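Local coordinates for protein cytochrome c XoxG (Methylobacterium extorquens, PDB 6ONQ) that carries a covalently bound heme c and probably transfers electrons as the cytochrome partner of lanthanide-dependent methanol dehydrogenase, at residues 71-74 and 79-82; 160-165 and 169-174; 126-131 and 150-155; 33-38 and 47-52. All coordinates share one frame; numbering follows the deposited sequence.

Interaction 1 of 4, residues 71-74 and 79-82; sequences FHIT and KVDW
Thr74 and Lys79 make the firm backbone pairing of this contact. They are an antiparallel hydrogen-bonded pair. Thr74 N donates to Lys79 O at 2.9 Å, with an N-H...O angle of 160°. Lys79 N returns a bond to Thr74 O at 3.1 Å. The pairing weakens toward the other end. There Asp81 N reaches His72 O at 3.0 Å in a bent, weak bond.

The polar side-chain bonding is centred on Asp81. Its CG sits between the backbone N and the carbonyl carbon (chi1 80°), which turns the carboxylate back toward Phe71 and His72. Asp81 OD1 takes a weak bond from His72 N at 3.3 Å. The same oxygen is hydrogen-bonded to Thr84 OG1, and OD2 weakly accepts Phe83 N. With an alanine here, His72 N would probably lose this acceptor and helix 82-94 its N-terminal cap.

Side-chain packing lies on the two faces of the pairing. Ile73 and Val80 point the same way on one face, where Ile73 CD1 makes an apolar contact with Val80 CG1 at 3.8 Å. On the other face, the hydroxyl Thr74 OG1 lies alongside the aliphatic chain of Lys79, 3.4 Å from Lys79 CB. Phe71 sends its ring away from segment 79-82, onto Val161 and Ala165 of helix 156-167.

This is a beta hairpin. The short strand 79-80 is the outermost strand of a small antiparallel sheet within this chain, although Val80 also has backbone bonds with Glu178 and Glu180. The chain then passes through the N-cap Asp81 directly into helix 82-94.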
loop_
_atom_site.group_PDB
_atom_site.type_symbol
_atom_site.label_atom_id
_atom_site.label_comp_id
_atom_site.label_asym_id
_atom_site.label_seq_id
_atom_site.Cartn_x
_atom_site.Cartn_y
_atom_site.Cartn_z
ATOM N N PHE A 71 3.695 3.150 5.418
ATOM C CA PHE A 71 4.428 1.919 5.641
ATOM C C PHE A 71 5.509 2.105 6.703
ATOM O O PHE A 71 5.651 3.167 7.313
ATOM C CB PHE A 71 5.042 1.446 4.332
ATOM C CG PHE A 71 5.813 2.508 3.623
ATOM C CD1 PHE A 71 7.100 2.820 4.006
ATOM C CD2 PHE A 71 5.245 3.205 2.575
ATOM C CE1 PHE A 71 7.809 3.796 3.347
ATOM C CE2 PHE A 71 5.955 4.181 1.912
ATOM C CZ PHE A 71 7.235 4.477 2.299
ATOM N N HIS A 72 6.286 1.039 6.916
ATOM C CA HIS A 72 7.396 1.067 7.867
ATOM C C HIS A 72 8.287 -0.133 7.555
ATOM O O HIS A 72 7.990 -1.250 7.984
ATOM C CB HIS A 72 6.908 1.035 9.304
ATOM C CG HIS A 72 8.011 1.129 10.308
ATOM N ND1 HIS A 72 8.028 0.387 11.470
ATOM C CD2 HIS A 72 9.142 1.872 10.322
ATOM C CE1 HIS A 72 9.117 0.673 12.159
ATOM N NE2 HIS A 72 9.810 1.570 11.483
ATOM N N ILE A 73 9.363 0.116 6.808
ATOM C CA ILE A 73 10.354 -0.890 6.444
ATOM C C ILE A 73 11.508 -0.821 7.432
ATOM O O ILE A 73 11.877 0.262 7.901
ATOM C CB ILE A 73 10.855 -0.681 5.004
ATOM C CG1 ILE A 73 9.711 -0.245 4.094
ATOM C CG2 ILE A 73 11.494 -1.934 4.466
ATOM C CD1 ILE A 73 8.609 -1.235 3.994
ATOM N N THR A 74 12.087 -1.978 7.746
ATOM C CA THR A 74 13.116 -2.071 8.769
ATOM C C THR A 74 14.148 -3.119 8.364
ATOM O O THR A 74 13.974 -3.853 7.385
ATOM C CB THR A 74 12.492 -2.382 10.135
ATOM O OG1 THR A 74 11.382 -3.277 9.960
ATOM C CG2 THR A 74 12.003 -1.090 10.803
ATOM N N LYS A 79 12.428 -6.350 6.370
ATOM C CA LYS A 79 11.246 -6.456 7.212
ATOM C C LYS A 79 10.261 -5.335 6.876
ATOM O O LYS A 79 10.668 -4.207 6.592
ATOM C CB LYS A 79 11.662 -6.395 8.685
ATOM C CG LYS A 79 10.619 -6.910 9.646
ATOM C CD LYS A 79 10.960 -6.571 11.090
ATOM C CE LYS A 79 9.758 -6.851 11.994
ATOM N NZ LYS A 79 10.074 -7.309 13.374
ATOM N N VAL A 80 8.961 -5.649 6.895
ATOM C CA VAL A 80 7.919 -4.681 6.564
ATOM C C VAL A 80 6.823 -4.724 7.617
ATOM O O VAL A 80 6.612 -5.742 8.279
ATOM C CB VAL A 80 7.300 -4.919 5.170
ATOM C CG1 VAL A 80 8.378 -5.003 4.092
ATOM C CG2 VAL A 80 6.432 -6.153 5.188
ATOM N N ASP A 81 6.120 -3.602 7.767
ATOM C CA ASP A 81 4.982 -3.532 8.671
ATOM C C ASP A 81 3.863 -4.441 8.174
ATOM O O ASP A 81 3.869 -4.915 7.034
ATOM C CB ASP A 81 4.476 -2.089 8.806
ATOM C CG ASP A 81 3.587 -1.640 7.622
ATOM O OD1 ASP A 81 4.109 -1.438 6.496
ATOM O OD2 ASP A 81 2.362 -1.463 7.827
ATOM N N TRP A 82 2.874 -4.659 9.042
ATOM C CA TRP A 82 1.820 -5.614 8.724
ATOM C C TRP A 82 1.080 -5.224 7.452
ATOM O O TRP A 82 0.870 -6.055 6.561
ATOM C CB TRP A 82 0.842 -5.735 9.888
ATOM C CG TRP A 82 -0.365 -6.497 9.486
ATOM C CD1 TRP A 82 -1.620 -6.001 9.285
ATOM C CD2 TRP A 82 -0.433 -7.894 9.196
ATOM N NE1 TRP A 82 -2.471 -7.007 8.896
ATOM C CE2 TRP A 82 -1.764 -8.180 8.832
ATOM C CE3 TRP A 82 0.503 -8.932 9.206
ATOM C CZ2 TRP A 82 -2.181 -9.463 8.481
ATOM C CZ3 TRP A 82 0.087 -10.204 8.863
ATOM C CH2 TRP A 82 -1.244 -10.459 8.507
#

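Interaction 2 of 4, residues 160-165 and 169-174; sequences YVYLRA and GAWGRA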
loop_
_atom_site.group_PDB
_atom_site.type_symbol
_atom_site.label_atom_id
_atom_site.label_comp_id
_atom_site.label_asym_id
_atom_site.label_seq_id
_atom_site.Cartn_x
_atom_site.Cartn_y
_atom_site.Cartn_z
ATOM N N TYR A 160 -3.412 0.628 -0.079
ATOM C CA TYR A 160 -2.788 1.947 -0.160
ATOM C C TYR A 160 -1.359 1.913 0.358
ATOM O O TYR A 160 -0.434 2.396 -0.303
ATOM C CB TYR A 160 -3.611 2.970 0.622
ATOM C CG TYR A 160 -3.029 4.364 0.558
ATOM C CD1 TYR A 160 -3.060 5.097 -0.625
ATOM C CD2 TYR A 160 -2.424 4.944 1.672
ATOM C CE1 TYR A 160 -2.516 6.367 -0.696
ATOM C CE2 TYR A 160 -1.877 6.222 1.608
ATOM C CZ TYR A 160 -1.929 6.923 0.419
ATOM O OH TYR A 160 -1.396 8.188 0.331
ATOM N N VAL A 161 -1.161 1.333 1.541
ATOM C CA VAL A 161 0.162 1.292 2.159
ATOM C C VAL A 161 1.164 0.584 1.253
ATOM O O VAL A 161 2.233 1.118 0.943
ATOM C CB VAL A 161 0.072 0.621 3.537
ATOM C CG1 VAL A 161 1.438 0.318 4.062
ATOM C CG2 VAL A 161 -0.678 1.521 4.498
ATOM N N TYR A 162 0.835 -0.628 0.819
ATOM C CA TYR A 162 1.727 -1.377 -0.060
ATOM C C TYR A 162 2.036 -0.604 -1.347
ATOM O O TYR A 162 3.197 -0.476 -1.754
ATOM C CB TYR A 162 1.094 -2.736 -0.381
ATOM C CG TYR A 162 1.747 -3.411 -1.548
ATOM C CD1 TYR A 162 3.059 -3.824 -1.470
ATOM C CD2 TYR A 162 1.070 -3.598 -2.741
ATOM C CE1 TYR A 162 3.673 -4.413 -2.529
ATOM C CE2 TYR A 162 1.689 -4.199 -3.810
ATOM C CZ TYR A 162 2.993 -4.601 -3.691
ATOM O OH TYR A 162 3.644 -5.207 -4.738
ATOM N N LEU A 163 1.005 -0.095 -2.020
ATOM C CA LEU A 163 1.261 0.617 -3.263
ATOM C C LEU A 163 1.958 1.953 -3.015
ATOM O O LEU A 163 2.639 2.470 -3.905
ATOM C CB LEU A 163 -0.041 0.824 -4.018
ATOM C CG LEU A 163 -0.720 -0.350 -4.709
ATOM C CD1 LEU A 163 -2.132 0.061 -5.122
ATOM C CD2 LEU A 163 0.104 -0.814 -5.908
ATOM N N ARG A 164 1.797 2.526 -1.820
ATOM C CA ARG A 164 2.589 3.688 -1.446
ATOM C C ARG A 164 4.059 3.328 -1.311
ATOM O O ARG A 164 4.935 4.090 -1.739
ATOM C CB ARG A 164 2.077 4.274 -0.137
ATOM C CG ARG A 164 1.942 5.769 -0.168
ATOM C CD ARG A 164 1.789 6.339 1.225
ATOM N NE ARG A 164 2.262 7.716 1.234
ATOM C CZ ARG A 164 1.978 8.612 2.168
ATOM N NH1 ARG A 164 1.210 8.288 3.199
ATOM N NH2 ARG A 164 2.469 9.840 2.059
ATOM N N ALA A 165 4.352 2.177 -0.702
ATOM C CA ALA A 165 5.739 1.740 -0.581
ATOM C C ALA A 165 6.357 1.462 -1.941
ATOM O O ALA A 165 7.560 1.677 -2.130
ATOM C CB ALA A 165 5.830 0.502 0.306
ATOM N N GLY A 169 9.506 3.749 -3.969
ATOM C CA GLY A 169 10.668 2.907 -4.148
ATOM C C GLY A 169 11.198 2.301 -2.869
ATOM O O GLY A 169 12.327 1.806 -2.852
ATOM N N ALA A 170 10.418 2.336 -1.784
ATOM C CA ALA A 170 10.840 1.755 -0.512
ATOM C C ALA A 170 10.674 0.247 -0.471
ATOM O O ALA A 170 11.187 -0.398 0.451
ATOM C CB ALA A 170 10.057 2.371 0.651
ATOM N N TRP A 171 9.945 -0.319 -1.424
ATOM C CA TRP A 171 9.839 -1.755 -1.574
ATOM C C TRP A 171 9.999 -2.074 -3.045
ATOM O O TRP A 171 9.489 -1.345 -3.898
ATOM C CB TRP A 171 8.504 -2.303 -1.064
ATOM C CG TRP A 171 8.457 -3.802 -1.117
ATOM C CD1 TRP A 171 7.755 -4.571 -1.997
ATOM C CD2 TRP A 171 9.165 -4.714 -0.267
ATOM N NE1 TRP A 171 7.973 -5.900 -1.742
ATOM C CE2 TRP A 171 8.838 -6.014 -0.686
ATOM C CE3 TRP A 171 10.044 -4.556 0.808
ATOM C CZ2 TRP A 171 9.356 -7.145 -0.072
ATOM C CZ3 TRP A 171 10.554 -5.683 1.418
ATOM C CH2 TRP A 171 10.204 -6.959 0.980
ATOM N N GLY A 172 10.708 -3.152 -3.335
ATOM C CA GLY A 172 10.957 -3.571 -4.697
ATOM C C GLY A 172 9.869 -4.463 -5.248
ATOM O O GLY A 172 8.703 -4.395 -4.845
ATOM N N ARG A 173 10.253 -5.313 -6.189
ATOM C CA ARG A 173 9.301 -6.227 -6.822
ATOM C C ARG A 173 9.443 -7.642 -6.287
ATOM O O ARG A 173 9.470 -8.618 -7.038
ATOM C CB ARG A 173 9.463 -6.201 -8.333
ATOM C CG ARG A 173 9.543 -4.818 -8.918
ATOM C CD ARG A 173 9.535 -4.917 -10.418
ATOM N NE ARG A 173 8.957 -6.192 -10.824
ATOM C CZ ARG A 173 8.841 -6.592 -12.084
ATOM N NH1 ARG A 173 9.268 -5.809 -13.071
ATOM N NH2 ARG A 173 8.302 -7.775 -12.352
ATOM N N ALA A 174 9.518 -7.764 -4.972
ATOM C CA ALA A 174 9.628 -9.046 -4.304
ATOM C C ALA A 174 8.369 -9.317 -3.493
ATOM O O ALA A 174 7.530 -8.441 -3.288
ATOM C CB ALA A 174 10.866 -9.074 -3.403
#
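Tyr162 and Trp171 bring two flat rings together. Trp171 CD1 lies at the edge of the Tyr162 ring, near its plane, 4.1 Å from Tyr162 CE1. From the indole the approach is oblique. In the plane of the indole, Trp171 NE1 donates to Ala174 O at 3.0 Å. This bond ties the ring to its own loop and limits its rotation. In the helix, Tyr160 OH sits over one face of the Arg164 guanidinium, toward its rim. That group is also held by a salt bridge to Asp64.

The backbone link is made by one carbonyl. Ala165 O accepts Trp171 N at 3.2 Å. A weaker bond joins Ala170 N to Ala165 O at 3.0 Å. Trp171 CB rests 4.1 Å from Ala165 CB. The Trp171 side chain extends with CG opposite its backbone N (chi1 -175°), which carries the indole past Ala165 to Tyr162.

Ala170 is also covered by Phe71 of strand 69-74. Gly169 has positive phi and is the first residue to leave the helical conformation. The turn is a Schellman motif, ending helix 156-167 and folding the following loop back on its last turns.

Interaction 3 of 4, residues 126-131 and 150-155; sequences GILAGG and KNVMCY. With HEC (heme c), chain B.
Leu128 and Met153 overlap flank to flank, each running the other way. Their overlap puts Leu128 CG 4.1 Å from Met153 SD. The Met153 chain starts with CG beside the backbone N and then bends at chi2 (-47°) and chi3 (-69°). These bends curl the thioether against helix 121-130, where Met153 CE meets Ala129 CB at 3.7 Å. With an alanine here, Leu128 and Ala129 would probably lose their sulfur and methyl neighbours, leaving a gap between the two helices.

Leu128 points toward segment 150-155, and its CD1 serves two partners. Leu128 CD1 lies 4.3 Å from Val152 CG1. On the heme side, Leu128 CD1 is 3.9 Å from the heme methyl CMB. The leucine therefore bridges the helix contact and the heme pocket. Ile127 does not touch segment 150-155. Ile127 CG2 rests 3.8 Å from heme C2A. The contact between the segments is entirely apolar.

Met143, an axial ligand of the heme iron, lies close to Leu128. Phe146, on the loop between the two segments, packs on both Leu128 and Val152. Helix 121-130 packs on the heme on one side and on the short helix 150-153 on another. Val152 also touches Glu94 of helix 82-94. Just beyond, the Cys154-Cys193 disulfide links this region to helix 184-193, and Tyr155 stands at the N-cap position of helix 156-167.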
loop_
_atom_site.group_PDB
_atom_site.type_symbol
_atom_site.label_atom_id
_atom_site.label_comp_id
_atom_site.label_asym_id
_atom_site.label_seq_id
_atom_site.Cartn_x
_atom_site.Cartn_y
_atom_site.Cartn_z
ATOM N N GLY A 126 -11.554 6.868 -3.251
ATOM C CA GLY A 126 -12.745 7.129 -4.047
ATOM C C GLY A 126 -12.757 6.399 -5.375
ATOM O O GLY A 126 -13.811 5.946 -5.832
ATOM N N ILE A 127 -11.597 6.300 -6.031
ATOM C CA ILE A 127 -11.501 5.511 -7.255
ATOM C C ILE A 127 -11.781 4.045 -6.959
ATOM O O ILE A 127 -12.489 3.364 -7.706
ATOM C CB ILE A 127 -10.117 5.697 -7.898
ATOM C CG1 ILE A 127 -10.032 7.049 -8.598
ATOM C CG2 ILE A 127 -9.809 4.561 -8.869
ATOM C CD1 ILE A 127 -8.605 7.471 -8.875
ATOM N N LEU A 128 -11.232 3.542 -5.859
ATOM C CA LEU A 128 -11.436 2.144 -5.505
ATOM C C LEU A 128 -12.897 1.857 -5.169
ATOM O O LEU A 128 -13.442 0.825 -5.578
ATOM C CB LEU A 128 -10.530 1.792 -4.335
ATOM C CG LEU A 128 -10.518 0.343 -3.883
ATOM C CD1 LEU A 128 -10.045 -0.504 -5.021
ATOM C CD2 LEU A 128 -9.611 0.193 -2.677
ATOM N N ALA A 129 -13.549 2.751 -4.425
ATOM C CA ALA A 129 -14.930 2.510 -4.019
ATOM C C ALA A 129 -15.894 2.688 -5.184
ATOM O O ALA A 129 -16.825 1.893 -5.351
ATOM C CB ALA A 129 -15.309 3.439 -2.863
ATOM N N GLY A 130 -15.685 3.708 -6.012
ATOM C CA GLY A 130 -16.642 4.021 -7.053
ATOM C C GLY A 130 -16.249 3.722 -8.486
ATOM O O GLY A 130 -17.095 3.833 -9.376
ATOM N N GLY A 131 -14.990 3.346 -8.738
ATOM C CA GLY A 131 -14.535 3.047 -10.083
ATOM C C GLY A 131 -14.132 4.286 -10.866
ATOM O O GLY A 131 -14.155 5.416 -10.379
ATOM N N LYS A 150 -16.633 -6.229 0.257
ATOM C CA LYS A 150 -15.991 -6.083 1.559
ATOM C C LYS A 150 -14.686 -6.858 1.639
ATOM O O LYS A 150 -13.837 -6.531 2.469
ATOM C CB LYS A 150 -16.951 -6.511 2.684
ATOM C CG LYS A 150 -18.364 -5.896 2.607
ATOM C CD LYS A 150 -18.347 -4.487 1.968
ATOM C CE LYS A 150 -19.707 -4.092 1.390
ATOM N NZ LYS A 150 -20.710 -3.743 2.443
ATOM N N ASN A 151 -14.489 -7.855 0.784
ATOM C CA ASN A 151 -13.198 -8.521 0.732
ATOM C C ASN A 151 -12.120 -7.646 0.106
ATOM O O ASN A 151 -10.932 -7.989 0.181
ATOM C CB ASN A 151 -13.318 -9.830 -0.044
ATOM C CG ASN A 151 -13.752 -10.977 0.829
ATOM O OD1 ASN A 151 -12.987 -11.437 1.673
ATOM N ND2 ASN A 151 -14.990 -11.448 0.639
ATOM N N VAL A 152 -12.501 -6.543 -0.521
ATOM C CA VAL A 152 -11.561 -5.543 -0.994
ATOM C C VAL A 152 -11.600 -4.293 -0.125
ATOM O O VAL A 152 -10.567 -3.847 0.370
ATOM C CB VAL A 152 -11.818 -5.205 -2.476
ATOM C CG1 VAL A 152 -10.873 -4.127 -2.934
ATOM C CG2 VAL A 152 -11.613 -6.439 -3.300
ATOM N N MET A 153 -12.789 -3.737 0.105
ATOM C CA MET A 153 -12.869 -2.460 0.802
ATOM C C MET A 153 -12.310 -2.539 2.214
ATOM O O MET A 153 -11.740 -1.561 2.701
ATOM C CB MET A 153 -14.308 -1.959 0.841
ATOM C CG MET A 153 -14.856 -1.568 -0.510
ATOM S SD MET A 153 -13.751 -0.524 -1.480
ATOM C CE MET A 153 -13.794 1.002 -0.545
ATOM N N CYS A 154 -12.444 -3.681 2.883
ATOM C CA CYS A 154 -11.929 -3.772 4.246
ATOM C C CYS A 154 -10.420 -3.817 4.289
ATOM O O CYS A 154 -9.848 -3.751 5.377
ATOM C CB CYS A 154 -12.492 -5.007 4.956
ATOM S SG CYS A 154 -14.292 -5.018 5.082
ATOM N N TYR A 155 -9.766 -3.956 3.145
ATOM C CA TYR A 155 -8.316 -3.929 3.069
ATOM C C TYR A 155 -7.831 -2.765 2.220
ATOM O O TYR A 155 -6.733 -2.823 1.662
ATOM C CB TYR A 155 -7.806 -5.268 2.540
ATOM C CG TYR A 155 -8.349 -6.414 3.360
ATOM C CD1 TYR A 155 -7.784 -6.741 4.586
ATOM C CD2 TYR A 155 -9.453 -7.142 2.932
ATOM C CE1 TYR A 155 -8.284 -7.773 5.348
ATOM C CE2 TYR A 155 -9.958 -8.177 3.689
ATOM C CZ TYR A 155 -9.371 -8.489 4.897
ATOM O OH TYR A 155 -9.877 -9.524 5.652
HETATM FE FE HEC B . -7.913 -0.574 -11.204
HETATM C CHA HEC B . -7.434 2.480 -12.731
HETATM C CHB HEC B . -6.542 0.647 -8.398
HETATM C CHC HEC B . -8.492 -3.563 -9.601
HETATM C CHD HEC B . -8.760 -1.976 -14.204
HETATM N NA HEC B . -7.102 1.208 -10.696
HETATM C C1A HEC B . -7.073 2.381 -11.410
HETATM C C2A HEC B . -6.625 3.448 -10.526
HETATM C C3A HEC B . -6.386 2.919 -9.336
HETATM C C4A HEC B . -6.683 1.522 -9.428
HETATM C CMA HEC B . -5.875 3.608 -8.055
HETATM C CAA HEC B . -6.434 4.923 -10.908
HETATM C CBA HEC B . -5.224 4.972 -11.828
HETATM C CGA HEC B . -4.786 6.382 -12.091
HETATM O O1A HEC B . -5.644 7.239 -12.426
HETATM O O2A HEC B . -3.565 6.633 -11.978
HETATM N NB HEC B . -7.599 -1.339 -9.372
HETATM C C1B HEC B . -6.995 -0.632 -8.362
HETATM C C2B HEC B . -6.899 -1.455 -7.189
HETATM C C3B HEC B . -7.438 -2.631 -7.469
HETATM C C4B HEC B . -7.880 -2.590 -8.860
HETATM C CMB HEC B . -6.312 -1.046 -5.828
HETATM C CAB HEC B . -7.493 -3.738 -6.379
HETATM C CBB HEC B . -8.390 -4.702 -6.391
HETATM N NC HEC B . -8.489 -2.446 -11.819
HETATM C C1C HEC B . -8.738 -3.510 -10.965
HETATM C C2C HEC B . -9.309 -4.570 -11.768
HETATM C C3C HEC B . -9.383 -4.161 -13.040
HETATM C C4C HEC B . -8.871 -2.799 -13.102
HETATM C CMC HEC B . -9.739 -5.963 -11.256
HETATM C CAC HEC B . -9.949 -5.056 -14.181
HETATM C CBC HEC B . -9.402 -5.036 -15.393
HETATM N ND HEC B . -8.045 0.117 -13.094
HETATM C C1D HEC B . -8.453 -0.623 -14.194
HETATM C C2D HEC B . -8.509 0.284 -15.330
HETATM C C3D HEC B . -8.156 1.503 -14.918
HETATM C C4D HEC B . -7.846 1.424 -13.508
HETATM C CMD HEC B . -8.914 -0.070 -16.774
HETATM C CAD HEC B . -8.063 2.767 -15.794
HETATM C CBD HEC B . -9.349 3.586 -15.750
HETATM C CGD HEC B . -9.172 4.816 -16.608
HETATM O O1D HEC B . -8.271 4.814 -17.484
HETATM O O2D HEC B . -9.927 5.801 -16.431
#

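Interaction 4 of 4, residues 33-38 and 47-52; sequences LANKLD and PVLKAA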
loop_
_atom_site.group_PDB
_atom_site.type_symbol
_atom_site.label_atom_id
_atom_site.label_comp_id
_atom_site.label_asym_id
_atom_site.label_seq_id
_atom_site.Cartn_x
_atom_site.Cartn_y
_atom_site.Cartn_z
ATOM N N LEU A 33 10.018 5.077 14.596
ATOM C CA LEU A 33 9.158 5.396 13.462
ATOM C C LEU A 33 9.931 5.478 12.151
ATOM O O LEU A 33 9.325 5.364 11.079
ATOM C CB LEU A 33 8.434 6.720 13.702
ATOM C CG LEU A 33 7.459 6.822 14.878
ATOM C CD1 LEU A 33 7.062 8.276 15.113
ATOM C CD2 LEU A 33 6.226 5.961 14.643
ATOM N N ALA A 34 11.242 5.685 12.209
ATOM C CA ALA A 34 12.035 5.856 11.002
ATOM C C ALA A 34 12.159 4.546 10.234
ATOM O O ALA A 34 12.086 3.454 10.802
ATOM C CB ALA A 34 13.424 6.381 11.351
ATOM N N ASN A 35 12.338 4.668 8.925
ATOM C CA ASN A 35 12.599 3.535 8.055
ATOM C C ASN A 35 14.092 3.220 8.030
ATOM O O ASN A 35 14.935 4.024 8.432
ATOM C CB ASN A 35 12.111 3.820 6.632
ATOM C CG ASN A 35 10.600 3.825 6.512
ATOM O OD1 ASN A 35 9.911 2.989 7.102
ATOM N ND2 ASN A 35 10.074 4.765 5.731
ATOM N N LYS A 36 14.410 2.022 7.540
ATOM C CA LYS A 36 15.787 1.620 7.256
ATOM C C LYS A 36 15.703 0.720 6.030
ATOM O O LYS A 36 15.399 -0.469 6.158
ATOM C CB LYS A 36 16.428 0.895 8.436
ATOM C CG LYS A 36 16.738 1.758 9.655
ATOM C CD LYS A 36 15.638 1.648 10.706
ATOM C CE LYS A 36 15.758 2.750 11.759
ATOM N NZ LYS A 36 14.617 2.754 12.729
ATOM N N LEU A 37 15.950 1.285 4.853
ATOM C CA LEU A 37 15.712 0.565 3.614
ATOM C C LEU A 37 17.008 0.013 3.032
ATOM O O LEU A 37 18.104 0.200 3.567
ATOM C CB LEU A 37 15.024 1.458 2.581
ATOM C CG LEU A 37 13.956 2.456 3.004
ATOM C CD1 LEU A 37 13.719 3.432 1.869
ATOM C CD2 LEU A 37 12.673 1.752 3.368
ATOM N N ASP A 38 16.855 -0.678 1.907
ATOM C CA ASP A 38 17.950 -1.185 1.102
ATOM C C ASP A 38 18.923 -0.057 0.757
ATOM O O ASP A 38 18.523 0.917 0.101
ATOM C CB ASP A 38 17.378 -1.803 -0.174
ATOM C CG ASP A 38 18.243 -2.910 -0.739
ATOM O OD1 ASP A 38 19.443 -2.967 -0.392
ATOM O OD2 ASP A 38 17.719 -3.720 -1.538
ATOM N N PRO A 47 11.073 12.741 -2.717
ATOM C CA PRO A 47 9.909 13.538 -2.288
ATOM C C PRO A 47 8.716 12.695 -1.867
ATOM O O PRO A 47 8.060 13.005 -0.862
ATOM C CB PRO A 47 9.601 14.385 -3.527
ATOM C CG PRO A 47 10.897 14.450 -4.271
ATOM C CD PRO A 47 11.563 13.149 -4.048
ATOM N N VAL A 48 8.412 11.632 -2.615
ATOM C CA VAL A 48 7.322 10.745 -2.228
ATOM C C VAL A 48 7.662 10.003 -0.942
ATOM O O VAL A 48 6.819 9.867 -0.049
ATOM C CB VAL A 48 6.992 9.774 -3.372
ATOM C CG1 VAL A 48 6.035 8.711 -2.886
ATOM C CG2 VAL A 48 6.389 10.528 -4.534
ATOM N N LEU A 49 8.899 9.516 -0.822
ATOM C CA LEU A 49 9.322 8.862 0.416
ATOM C C LEU A 49 9.267 9.815 1.606
ATOM O O LEU A 49 8.813 9.434 2.691
ATOM C CB LEU A 49 10.731 8.290 0.249
ATOM C CG LEU A 49 11.521 7.877 1.493
ATOM C CD1 LEU A 49 10.780 6.819 2.286
ATOM C CD2 LEU A 49 12.901 7.381 1.097
ATOM N N LYS A 50 9.732 11.052 1.434
ATOM C CA LYS A 50 9.725 11.995 2.549
ATOM C C LYS A 50 8.306 12.288 3.020
ATOM O O LYS A 50 8.058 12.416 4.225
ATOM C CB LYS A 50 10.438 13.288 2.155
ATOM C CG LYS A 50 10.706 14.248 3.314
ATOM C CD LYS A 50 10.429 15.696 2.904
ATOM C CE LYS A 50 11.440 16.673 3.507
ATOM N NZ LYS A 50 11.587 17.911 2.672
ATOM N N ALA A 51 7.357 12.399 2.086
ATOM C CA ALA A 51 5.973 12.645 2.484
ATOM C C ALA A 51 5.334 11.435 3.137
ATOM O O ALA A 51 4.271 11.582 3.745
ATOM C CB ALA A 51 5.126 13.072 1.289
ATOM N N ALA A 52 5.956 10.257 3.029
ATOM C CA ALA A 52 5.450 9.026 3.623
ATOM C C ALA A 52 6.162 8.655 4.915
ATOM O O ALA A 52 6.010 7.525 5.389
ATOM C CB ALA A 52 5.558 7.867 2.632
#
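The Leu37 and Leu49 branches meet end on. Leu37 CD1 is 4.1 Å from Leu49 CD2. The other methyl, Leu49 CD1, meets Asn35 ND2 at 4.1 Å as these two side chains pass alongside, heading opposite ways. Leu49 is therefore the one helix residue that receives both loop side chains. Its CG lies opposite the backbone N (chi1 165°), and the two methyls of the branch are divided between Leu37 and Asn35.

This closer part is small. The two segments bury 109 Å² in all, and the nearest CA atoms, those of Asn35 and Leu49, are 9.9 Å apart. Side chains alone span the distance. The approach of ND2 to a methyl is packing and not a polar bond. The polar hold on Asn35 comes from outside, where its OD1 accepts Ile73 N. Ile44 adds to the apolar side by touching both Leu37 and Leu49.

The solvent side of the loop is looser. Lys36 turns from the helix, and Lys36 NZ bonds back to Ala34 O at 3.3 Å. Asp38 is exposed and poorly ordered.

Both segments are also tied to strand 69-74. The loop runs along it through backbone bonding of Lys36 with Ile73, and Ala52 O is bonded to Thr70 OG1. The contact lies away from the heme site. It is surface packing of an extended N-terminal loop on the short helix 46-51, made through a single leucine of that helix.

In the fold
Interactions 1 and 2 are buried, interaction 3 is partly buried, and interaction 4 lies at the surface. The first two meet directly: the Phe71 ring joins them, and Val80 touches Trp171. Interaction 4 belongs to the same region, since its loop is bonded to the hairpin and Leu37 touches Ala170. Strand 69-74 is thus a common neighbour of three contacts. Interaction 3 stands apart, on the opposite side of the chain's centre from interactions 1 and 4, and alone touches the heme. The chemistry follows place. Backbone hydrogen bonds take part in the hairpin and the helix end, whereas 126-131/150-155 and 33-38/47-52 rely on side-chain packing.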